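Local coordinates for bacterial transferase hexapeptide (Three repeats) family protein (Acinetobacter baumannii, PDB 4M9C), which probably transfers an acetyl group from acetyl-CoA to a UDP-linked amino sugar in the biosynthesis of UDP-N,N'-diacetylbacillosamine, at residues Ile4-Ala10 with Gln32-Asp37; Leu20-Phe25 with Leu91-Thr96; Leu111-Cys117 with Phe128-Ser134. All blocks are in the same frame, centred on the assembly; numbering follows the deposited sequence. Where two conformers were deposited one is given.

Contact 1 and the helix of contact 2 come from the first beta-alpha-beta unit of the Rossmann-like N-terminal part: contact 1 joins strands 3-8 and 33-36, and contact 2 sets the intervening helix 14-24 against the chain leaving strand 89-90. They meet where I5 packs on L91 and V7 on V21. Contact 3 joins neighbouring coils of the left-handed beta-helix, and V93 and S95 tie contact 2 to L112 of contact 3. Contacts 1 and 3 are buried and rely on parallel backbone bonding with apolar packing; contact 2 is only partly buried, greasy inside and held outside by the Q24 amide and a water. Contact 3 alone of the three reaches other subunits.

Contact 1 (Ile4-Ala10 with Gln32-Asp37); sequences IIGVYGA and QFAFID
I4 and I5 start the pairing at the carbonyl of Q32: I5 N donates to Q32 O at 2.8 Å, while I4 CA brushes the same oxygen. I5 then turns its own carbonyl to A34 N, 2.9 Å from I5 O. Its side chain runs beside that of F33, both pointing the same way, with I5 CD1 3.7 Å from F33 CE1. At G6 there is only backbone, and the far end of I36 fills the place above it, with I36 CD1 4.1 Å from G6 CA. V7 uses both its backbone polar atoms: its N donates to A34 O and its O accepts from I36 N. V7 and F35 lie on the side facing helix 14-24, where both touch M18. On the other side, Y8 offers a ring face to I36. With CG1 beside the backbone N (chi1 -63°), I36 has its CG2 anti to that N, and this methyl stands 3.5 Å from the Y8 ring centroid, a CH-pi contact over the ring centre. G9 N closes the pairing on I36 O at 3.0 Å. The positive phi of G9 (117°) suits glycine and swings the chain into the turn, where A10 CB meets D37 CB at 3.8 Å. These are the two parallel strands of the first beta-alpha-beta unit of a Rossmann-like fold, with the glycine-bearing turn that in such folds often serves a nucleotide. Five backbone bonds satisfy the peptide groups that face each other, I4, G6 and Y8 turn theirs to strand 63-68, and hydrocarbon and aromatic side chains cover both faces of the strand pair.

Contact 2 (Leu20-Phe25 with Leu91-Thr96); sequences LVRQQF and LAVQST
V93 spreads its two methyls against successive residues of the helix: V93 CG1 lies 3.8 Å from L20 CB, and V93 CG2 is 4.0 Å from V21 CG2. V21 holds that methyl anti to its backbone N, which lets it touch both V93 and L91, the V21 and L91 side chains crossing at about a right angle. At the helix end, F25 brings its ring tip to the other methyl of L91, F25 CZ to L91 CD2 at 3.7 Å. This close-packed part rests on strand 3-8, since V21, F25 and L91 all touch I5. The helix belongs to the first beta-alpha-beta unit of the Rossmann-like fold, and segment 91-96 is the connection from its sheet into the left-handed beta-helix, so the contact straddles the joint between the two. S95 OG already bonds to L112 O of the beta-helix while L20 CD2 packs on that hydroxyl. Toward solvent the fit is looser and polar. Q24, bent at chi2 (79°), curls back so that its OE1 accepts from Q94 N at 2.8 Å, the donor standing above the amide plane. One water donates to both L20 O (2.8 Å) and Q94 O (2.6 Å), spanning two carbonyls that do not meet directly. Farther out, Q23 NE2 lies 3.0 Å from T96 OG1 at an exposed corner.

Contact 3 (Leu111-Cys117 with Phe128-Ser134); sequences LLCPFTC and FHANIYS
L111 and H129 open the stacking of two neighbouring coils in the left-handed beta-helix of the hexapeptide-repeat fold. L111 CD2 sits over one face of the imidazole, 3.8 Å from the H129 ring centroid and shifted toward the rim. The coils run parallel and in register, with straight bonds such as A130 N to L111 O (2.9 Å) between them. On the opposite side of this strand pair, the small A130 is the hollow: its CB receives the L112 CD2 methyl and that of T116, while L112 CD2 also reaches the F128 ring. Each coil then turns a corner, through type II turns C113-T116 and N131-S134, and the corners nest. I132 CG2 is the bump that fits against C113 CB and the proline ring, 3.6 Å from P114 CD, and Y133 N bonds to P114 O at 3.2 Å. Within the turns, F115 and Y133 point the same way with ring planes only 3° apart, but so displaced that little of one ring lies over the other; instead F115 CB lies over the Y133 ring face, off centre, 4.0 Å from its centroid. These rings reach the trimer interface, where Y133 OH bonds to F115 O of the second subunit. Inside the corner, T116 OG1 bonds back to C113 O and also to T98. The T116 methyl points to the next coil, T116 CG2 lying 3.3 Å from N131 O, the oxygen to which S134 OG bonds at 2.7 Å.

Contact 1 (Ile4-Ala10 with Gln32-Asp37)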
loop_
_atom_site.group_PDB
_atom_site.type_symbol
_atom_site.label_atom_id
_atom_site.label_comp_id
_atom_site.label_asym_id
_atom_site.label_seq_id
_atom_site.Cartn_x
_atom_site.Cartn_y
_atom_site.Cartn_z
ATOM N N ILE A 4 13.827 20.795 -22.916
ATOM C CA ILE A 4 14.312 20.721 -21.545
ATOM C C ILE A 4 13.139 20.532 -20.593
ATOM O O ILE A 4 12.052 21.067 -20.811
ATOM C CB ILE A 4 15.094 21.965 -21.123
ATOM C CG1 ILE A 4 14.219 23.210 -21.259
ATOM C CG2 ILE A 4 16.381 22.096 -21.936
ATOM C CD1 ILE A 4 14.891 24.452 -20.714
ATOM N N ILE A 5 13.371 19.766 -19.536
ATOM C CA ILE A 5 12.331 19.491 -18.555
ATOM C C ILE A 5 12.713 20.098 -17.213
ATOM O O ILE A 5 13.824 19.899 -16.718
ATOM C CB ILE A 5 12.077 17.975 -18.410
ATOM C CG1 ILE A 5 11.347 17.449 -19.657
ATOM C CG2 ILE A 5 11.284 17.695 -17.152
ATOM C CD1 ILE A 5 11.130 15.928 -19.680
ATOM N N GLY A 6 11.803 20.867 -16.634
ATOM C CA GLY A 6 12.031 21.372 -15.295
ATOM C C GLY A 6 11.148 20.674 -14.279
ATOM O O GLY A 6 9.981 20.370 -14.561
ATOM N N VAL A 7 11.711 20.409 -13.102
ATOM C CA VAL A 7 10.927 19.949 -11.958
ATOM C C VAL A 7 10.804 21.141 -11.005
ATOM O O VAL A 7 11.801 21.595 -10.436
ATOM C CB VAL A 7 11.609 18.755 -11.237
ATOM C CG1 VAL A 7 10.872 18.400 -9.940
ATOM C CG2 VAL A 7 11.712 17.538 -12.168
ATOM N N TYR A 8 9.590 21.657 -10.844
ATOM C CA TYR A 8 9.397 22.878 -10.067
ATOM C C TYR A 8 9.258 22.527 -8.600
ATOM O O TYR A 8 8.265 21.934 -8.187
ATOM C CB TYR A 8 8.170 23.646 -10.556
ATOM C CG TYR A 8 8.332 25.164 -10.505
ATOM C CD1 TYR A 8 8.945 25.786 -9.425
ATOM C CD2 TYR A 8 7.865 25.965 -11.545
ATOM C CE1 TYR A 8 9.096 27.168 -9.384
ATOM C CE2 TYR A 8 8.007 27.333 -11.514
ATOM C CZ TYR A 8 8.619 27.934 -10.434
ATOM O OH TYR A 8 8.753 29.307 -10.417
ATOM N N GLY A 9 10.271 22.881 -7.820
ATOM C CA GLY A 9 10.348 22.479 -6.428
ATOM C C GLY A 9 11.559 21.594 -6.188
ATOM O O GLY A 9 11.563 20.422 -6.566
ATOM N N ALA A 10 12.597 22.156 -5.576
ATOM C CA ALA A 10 13.785 21.394 -5.227
ATOM C C ALA A 10 13.557 20.701 -3.892
ATOM O O ALA A 10 13.924 19.540 -3.712
ATOM C CB ALA A 10 14.992 22.297 -5.156
ATOM N N GLN A 32 19.246 17.325 -20.035
ATOM C CA GLN A 32 18.011 18.006 -20.423
ATOM C C GLN A 32 17.054 18.278 -19.229
ATOM O O GLN A 32 15.966 18.843 -19.401
ATOM C CB GLN A 32 17.313 17.234 -21.547
ATOM C CG GLN A 32 18.160 17.093 -22.822
ATOM C CD GLN A 32 17.459 16.289 -23.912
ATOM O OE1 GLN A 32 16.553 16.791 -24.583
ATOM N NE2 GLN A 32 17.878 15.034 -24.093
ATOM N N PHE A 33 17.475 17.909 -18.022
ATOM C CA PHE A 33 16.626 18.094 -16.835
ATOM C C PHE A 33 17.191 19.084 -15.817
ATOM O O PHE A 33 18.395 19.141 -15.604
ATOM C CB PHE A 33 16.418 16.760 -16.119
ATOM C CG PHE A 33 15.709 15.724 -16.946
ATOM C CD1 PHE A 33 14.365 15.446 -16.726
ATOM C CD2 PHE A 33 16.392 15.012 -17.917
ATOM C CE1 PHE A 33 13.712 14.479 -17.476
ATOM C CE2 PHE A 33 15.750 14.045 -18.670
ATOM C CZ PHE A 33 14.409 13.779 -18.455
ATOM N N ALA A 34 16.307 19.823 -15.153
ATOM C CA ALA A 34 16.723 20.692 -14.063
ATOM C C ALA A 34 15.641 20.843 -13.010
ATOM O O ALA A 34 14.448 20.770 -13.308
ATOM C CB ALA A 34 17.126 22.071 -14.596
ATOM N N PHE A 35 16.075 21.060 -11.775
ATOM C CA PHE A 35 15.196 21.584 -10.740
ATOM C C PHE A 35 15.000 23.087 -10.942
ATOM O O PHE A 35 15.946 23.805 -11.256
ATOM C CB PHE A 35 15.795 21.326 -9.363
ATOM C CG PHE A 35 15.827 19.871 -8.975
ATOM C CD1 PHE A 35 14.671 19.232 -8.555
ATOM C CD2 PHE A 35 17.016 19.154 -9.006
ATOM C CE1 PHE A 35 14.696 17.905 -8.189
ATOM C CE2 PHE A 35 17.050 17.820 -8.647
ATOM C CZ PHE A 35 15.889 17.194 -8.237
ATOM N N ILE A 36 13.769 23.557 -10.769
ATOM C CA ILE A 36 13.471 24.985 -10.801
ATOM C C ILE A 36 13.184 25.454 -9.383
ATOM O O ILE A 36 12.224 24.989 -8.757
ATOM C CB ILE A 36 12.230 25.282 -11.662
ATOM C CG1 ILE A 36 12.474 24.894 -13.121
ATOM C CG2 ILE A 36 11.831 26.753 -11.546
ATOM C CD1 ILE A 36 11.287 25.156 -14.024
ATOM N N ASP A 37 14.012 26.367 -8.874
ATOM C CA ASP A 37 13.853 26.876 -7.510
ATOM C C ASP A 37 14.623 28.189 -7.311
ATOM O O ASP A 37 15.850 28.194 -7.262
ATOM C CB ASP A 37 14.308 25.828 -6.489
ATOM C CG ASP A 37 13.875 26.164 -5.070
ATOM O OD1 ASP A 37 12.903 25.540 -4.575
ATOM O OD2 ASP A 37 14.508 27.050 -4.449
#

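Contact 2 (Leu20-Phe25 with Leu91-Thr96)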
loop_
_atom_site.group_PDB
_atom_site.type_symbol
_atom_site.label_atom_id
_atom_site.label_comp_id
_atom_site.label_asym_id
_atom_site.label_seq_id
_atom_site.Cartn_x
_atom_site.Cartn_y
_atom_site.Cartn_z
ATOM N N LEU A 20 11.190 9.998 -11.160
ATOM C CA LEU A 20 9.956 9.571 -11.813
ATOM C C LEU A 20 9.862 10.170 -13.210
ATOM O O LEU A 20 9.539 9.474 -14.174
ATOM C CB LEU A 20 8.732 9.979 -10.982
ATOM C CG LEU A 20 8.640 9.383 -9.572
ATOM C CD1 LEU A 20 7.389 9.891 -8.849
ATOM C CD2 LEU A 20 8.647 7.848 -9.643
ATOM N N VAL A 21 10.133 11.468 -13.323
ATOM C CA VAL A 21 10.052 12.123 -14.621
ATOM C C VAL A 21 11.185 11.665 -15.556
ATOM O O VAL A 21 10.996 11.607 -16.767
ATOM C CB VAL A 21 9.964 13.670 -14.506
ATOM C CG1 VAL A 21 11.297 14.270 -14.074
ATOM C CG2 VAL A 21 9.504 14.262 -15.826
ATOM N N ARG A 22 12.341 11.318 -14.993
ATOM C CA ARG A 22 13.414 10.708 -15.778
ATOM C C ARG A 22 12.918 9.430 -16.441
ATOM O O ARG A 22 13.144 9.215 -17.641
ATOM C CB ARG A 22 14.634 10.380 -14.912
ATOM C CG ARG A 22 15.454 11.588 -14.433
ATOM C CD ARG A 22 16.116 12.366 -15.586
ATOM N NE ARG A 22 16.810 11.496 -16.535
ATOM C CZ ARG A 22 18.045 11.024 -16.368
ATOM N NH1 ARG A 22 18.740 11.325 -15.276
ATOM N NH2 ARG A 22 18.588 10.242 -17.297
ATOM N N GLN A 23 12.244 8.586 -15.655
ATOM C CA GLN A 23 11.700 7.318 -16.143
ATOM C C GLN A 23 10.525 7.523 -17.093
ATOM O O GLN A 23 10.293 6.700 -17.971
ATOM C CB GLN A 23 11.224 6.438 -14.987
ATOM C CG GLN A 23 12.302 5.884 -14.101
ATOM C CD GLN A 23 11.729 4.928 -13.068
ATOM O OE1 GLN A 23 12.159 4.899 -11.914
ATOM N NE2 GLN A 23 10.743 4.144 -13.482
ATOM N N GLN A 24 9.765 8.600 -16.893
ATOM C CA GLN A 24 8.653 8.917 -17.783
ATOM C C GLN A 24 9.176 9.200 -19.206
ATOM O O GLN A 24 8.527 8.858 -20.197
ATOM C CB GLN A 24 7.887 10.135 -17.262
ATOM C CG GLN A 24 6.538 10.351 -17.926
ATOM C CD GLN A 24 5.485 9.422 -17.364
ATOM O OE1 GLN A 24 5.475 9.150 -16.164
ATOM N NE2 GLN A 24 4.605 8.912 -18.227
ATOM N N PHE A 25 10.355 9.820 -19.287
ATOM C CA PHE A 25 10.964 10.222 -20.566
ATOM C C PHE A 25 12.402 9.731 -20.653
ATOM O O PHE A 25 13.345 10.521 -20.628
ATOM C CB PHE A 25 10.907 11.743 -20.726
ATOM C CG PHE A 25 9.515 12.282 -20.726
ATOM C CD1 PHE A 25 8.743 12.235 -21.877
ATOM C CD2 PHE A 25 8.957 12.788 -19.573
ATOM C CE1 PHE A 25 7.445 12.702 -21.876
ATOM C CE2 PHE A 25 7.668 13.261 -19.568
ATOM C CZ PHE A 25 6.906 13.211 -20.723
ATOM N N LEU A 91 3.631 18.597 -17.928
ATOM C CA LEU A 91 3.849 17.163 -18.045
ATOM C C LEU A 91 2.939 16.367 -17.113
ATOM O O LEU A 91 2.605 16.818 -16.011
ATOM C CB LEU A 91 5.300 16.836 -17.706
ATOM C CG LEU A 91 6.328 17.459 -18.634
ATOM C CD1 LEU A 91 7.712 17.261 -18.070
ATOM C CD2 LEU A 91 6.205 16.815 -20.007
ATOM N N ALA A 92 2.547 15.183 -17.563
ATOM C CA ALA A 92 1.902 14.211 -16.688
ATOM C C ALA A 92 2.948 13.163 -16.326
ATOM O O ALA A 92 3.684 12.684 -17.191
ATOM C CB ALA A 92 0.702 13.561 -17.389
ATOM N N VAL A 93 3.018 12.807 -15.050
ATOM C CA VAL A 93 4.034 11.877 -14.585
ATOM C C VAL A 93 3.357 10.774 -13.784
ATOM O O VAL A 93 2.591 11.065 -12.868
ATOM C CB VAL A 93 5.053 12.620 -13.693
ATOM C CG1 VAL A 93 6.062 11.659 -13.085
ATOM C CG2 VAL A 93 5.763 13.685 -14.498
ATOM N N GLN A 94 3.605 9.519 -14.152
ATOM C CA GLN A 94 3.146 8.380 -13.366
ATOM C C GLN A 94 4.359 7.611 -12.889
ATOM O O GLN A 94 5.494 7.940 -13.219
ATOM C CB GLN A 94 2.304 7.407 -14.200
ATOM C CG GLN A 94 1.160 8.014 -14.958
ATOM C CD GLN A 94 1.583 8.527 -16.318
ATOM O OE1 GLN A 94 1.229 9.646 -16.702
ATOM N NE2 GLN A 94 2.334 7.705 -17.066
ATOM N N SER A 95 4.110 6.555 -12.137
ATOM C CA SER A 95 5.173 5.656 -11.747
ATOM C C SER A 95 4.961 4.367 -12.497
ATOM O O SER A 95 3.846 4.075 -12.933
ATOM C CB SER A 95 5.113 5.396 -10.251
ATOM O OG SER A 95 5.170 6.630 -9.566
ATOM N N THR A 96 6.030 3.598 -12.645
ATOM C CA THR A 96 5.953 2.317 -13.337
ATOM C C THR A 96 4.872 1.414 -12.753
ATOM O O THR A 96 4.139 0.764 -13.488
ATOM C CB THR A 96 7.300 1.589 -13.294
ATOM O OG1 THR A 96 8.294 2.424 -13.894
ATOM C CG2 THR A 96 7.234 0.257 -14.068
HETATM O O HOH W 1 7.993 7.196 -13.643
#

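Contact 3 (Leu111-Cys117 with Phe128-Ser134)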
loop_
_atom_site.group_PDB
_atom_site.type_symbol
_atom_site.label_atom_id
_atom_site.label_comp_id
_atom_site.label_asym_id
_atom_site.label_seq_id
_atom_site.Cartn_x
_atom_site.Cartn_y
_atom_site.Cartn_z
ATOM N N LEU A 111 0.235 13.979 -11.252
ATOM C CA LEU A 111 1.466 13.406 -10.741
ATOM C C LEU A 111 1.101 12.214 -9.864
ATOM O O LEU A 111 0.539 12.387 -8.785
ATOM C CB LEU A 111 2.223 14.452 -9.921
ATOM C CG LEU A 111 3.408 13.920 -9.112
ATOM C CD1 LEU A 111 4.504 13.407 -10.028
ATOM C CD2 LEU A 111 3.941 15.004 -8.192
ATOM N N LEU A 112 1.391 11.004 -10.336
ATOM C CA LEU A 112 1.008 9.794 -9.601
ATOM C C LEU A 112 2.257 9.050 -9.160
ATOM O O LEU A 112 2.976 8.490 -9.987
ATOM C CB LEU A 112 0.116 8.892 -10.470
ATOM C CG LEU A 112 -1.057 9.622 -11.143
ATOM C CD1 LEU A 112 -1.771 8.744 -12.204
ATOM C CD2 LEU A 112 -2.037 10.144 -10.122
ATOM N N CYS A 113 2.503 9.033 -7.854
ATOM C CA CYS A 113 3.722 8.457 -7.307
ATOM C C CYS A 113 3.631 6.924 -7.193
ATOM O O CYS A 113 2.600 6.333 -7.508
ATOM C CB CYS A 113 4.042 9.123 -5.960
ATOM S SG CYS A 113 4.319 10.943 -6.121
ATOM N N PRO A 114 4.724 6.276 -6.763
ATOM C CA PRO A 114 4.737 4.812 -6.671
ATOM C C PRO A 114 3.628 4.223 -5.795
ATOM O O PRO A 114 3.276 4.783 -4.753
ATOM C CB PRO A 114 6.111 4.521 -6.069
ATOM C CG PRO A 114 6.976 5.646 -6.629
ATOM C CD PRO A 114 6.069 6.852 -6.566
ATOM N N PHE A 115 3.093 3.094 -6.240
ATOM C CA PHE A 115 2.033 2.364 -5.539
ATOM C C PHE A 115 0.708 3.108 -5.478
ATOM O O PHE A 115 -0.092 2.900 -4.559
ATOM C CB PHE A 115 2.475 1.932 -4.128
ATOM C CG PHE A 115 3.694 1.070 -4.131
ATOM C CD1 PHE A 115 3.607 -0.273 -4.484
ATOM C CD2 PHE A 115 4.936 1.603 -3.822
ATOM C CE1 PHE A 115 4.743 -1.078 -4.514
ATOM C CE2 PHE A 115 6.069 0.809 -3.846
ATOM C CZ PHE A 115 5.973 -0.537 -4.188
ATOM N N THR A 116 0.463 3.970 -6.452
ATOM C CA THR A 116 -0.840 4.621 -6.525
ATOM C C THR A 116 -1.801 3.812 -7.378
ATOM O O THR A 116 -1.388 3.022 -8.228
ATOM C CB THR A 116 -0.762 6.034 -7.105
ATOM O OG1 THR A 116 0.148 6.049 -8.215
ATOM C CG2 THR A 116 -0.312 7.030 -6.026
ATOM N N CYS A 117 -3.088 4.043 -7.166
ATOM C CA CYS A 117 -4.112 3.269 -7.835
ATOM C C CYS A 117 -5.343 4.123 -8.064
ATOM O O CYS A 117 -5.856 4.738 -7.133
ATOM C CB CYS A 117 -4.480 2.052 -6.986
ATOM S SG CYS A 117 -5.709 0.930 -7.770
ATOM N N PHE A 128 -3.684 17.348 -10.281
ATOM C CA PHE A 128 -3.873 16.393 -9.197
ATOM C C PHE A 128 -2.543 15.778 -8.789
ATOM O O PHE A 128 -1.723 15.420 -9.642
ATOM C CB PHE A 128 -4.831 15.291 -9.649
ATOM C CG PHE A 128 -5.093 14.247 -8.616
ATOM C CD1 PHE A 128 -5.665 14.585 -7.401
ATOM C CD2 PHE A 128 -4.826 12.906 -8.885
ATOM C CE1 PHE A 128 -5.933 13.609 -6.441
ATOM C CE2 PHE A 128 -5.101 11.917 -7.945
ATOM C CZ PHE A 128 -5.655 12.271 -6.707
ATOM N N HIS A 129 -2.329 15.674 -7.481
ATOM C CA HIS A 129 -1.126 15.059 -6.931
ATOM C C HIS A 129 -1.518 13.899 -6.030
ATOM O O HIS A 129 -2.237 14.085 -5.040
ATOM C CB HIS A 129 -0.320 16.067 -6.115
ATOM C CG HIS A 129 0.579 16.939 -6.937
ATOM N ND1 HIS A 129 1.754 17.463 -6.443
ATOM C CD2 HIS A 129 0.479 17.375 -8.217
ATOM C CE1 HIS A 129 2.342 18.184 -7.383
ATOM N NE2 HIS A 129 1.587 18.150 -8.467
ATOM N N ALA A 130 -1.049 12.702 -6.375
ATOM C CA ALA A 130 -1.272 11.511 -5.559
ATOM C C ALA A 130 0.081 10.965 -5.149
ATOM O O ALA A 130 0.806 10.412 -5.975
ATOM C CB ALA A 130 -2.015 10.467 -6.348
ATOM N N ASN A 131 0.433 11.123 -3.882
ATOM C CA ASN A 131 1.704 10.602 -3.398
ATOM C C ASN A 131 1.595 9.127 -3.077
ATOM O O ASN A 131 0.521 8.538 -3.189
ATOM C CB ASN A 131 2.207 11.371 -2.172
ATOM C CG ASN A 131 3.718 11.605 -2.214
ATOM O OD1 ASN A 131 4.513 10.694 -2.510
ATOM N ND2 ASN A 131 4.117 12.840 -1.941
ATOM N N ILE A 132 2.714 8.537 -2.683
ATOM C CA ILE A 132 2.811 7.085 -2.565
ATOM C C ILE A 132 1.709 6.394 -1.763
ATOM O O ILE A 132 1.299 6.853 -0.686
ATOM C CB ILE A 132 4.201 6.655 -2.078
ATOM C CG1 ILE A 132 4.533 7.296 -0.740
ATOM C CG2 ILE A 132 5.263 7.073 -3.089
ATOM C CD1 ILE A 132 5.861 6.804 -0.192
ATOM N N TYR A 133 1.222 5.295 -2.328
ATOM C CA TYR A 133 0.179 4.459 -1.713
ATOM C C TYR A 133 -1.190 5.110 -1.638
ATOM O O TYR A 133 -2.092 4.528 -1.063
ATOM C CB TYR A 133 0.577 3.965 -0.315
ATOM C CG TYR A 133 1.883 3.207 -0.289
ATOM C CD1 TYR A 133 1.923 1.835 -0.542
ATOM C CD2 TYR A 133 3.071 3.858 -0.007
ATOM C CE1 TYR A 133 3.117 1.145 -0.517
ATOM C CE2 TYR A 133 4.264 3.186 0.022
ATOM C CZ TYR A 133 4.286 1.829 -0.237
ATOM O OH TYR A 133 5.487 1.168 -0.199
ATOM N N SER A 134 -1.365 6.299 -2.209
ATOM C CA SER A 134 -2.706 6.879 -2.232
ATOM C C SER A 134 -3.545 6.275 -3.367
ATOM O O SER A 134 -3.006 5.784 -4.362
ATOM C CB SER A 134 -2.677 8.416 -2.313
ATOM O OG SER A 134 -2.152 8.880 -3.548
#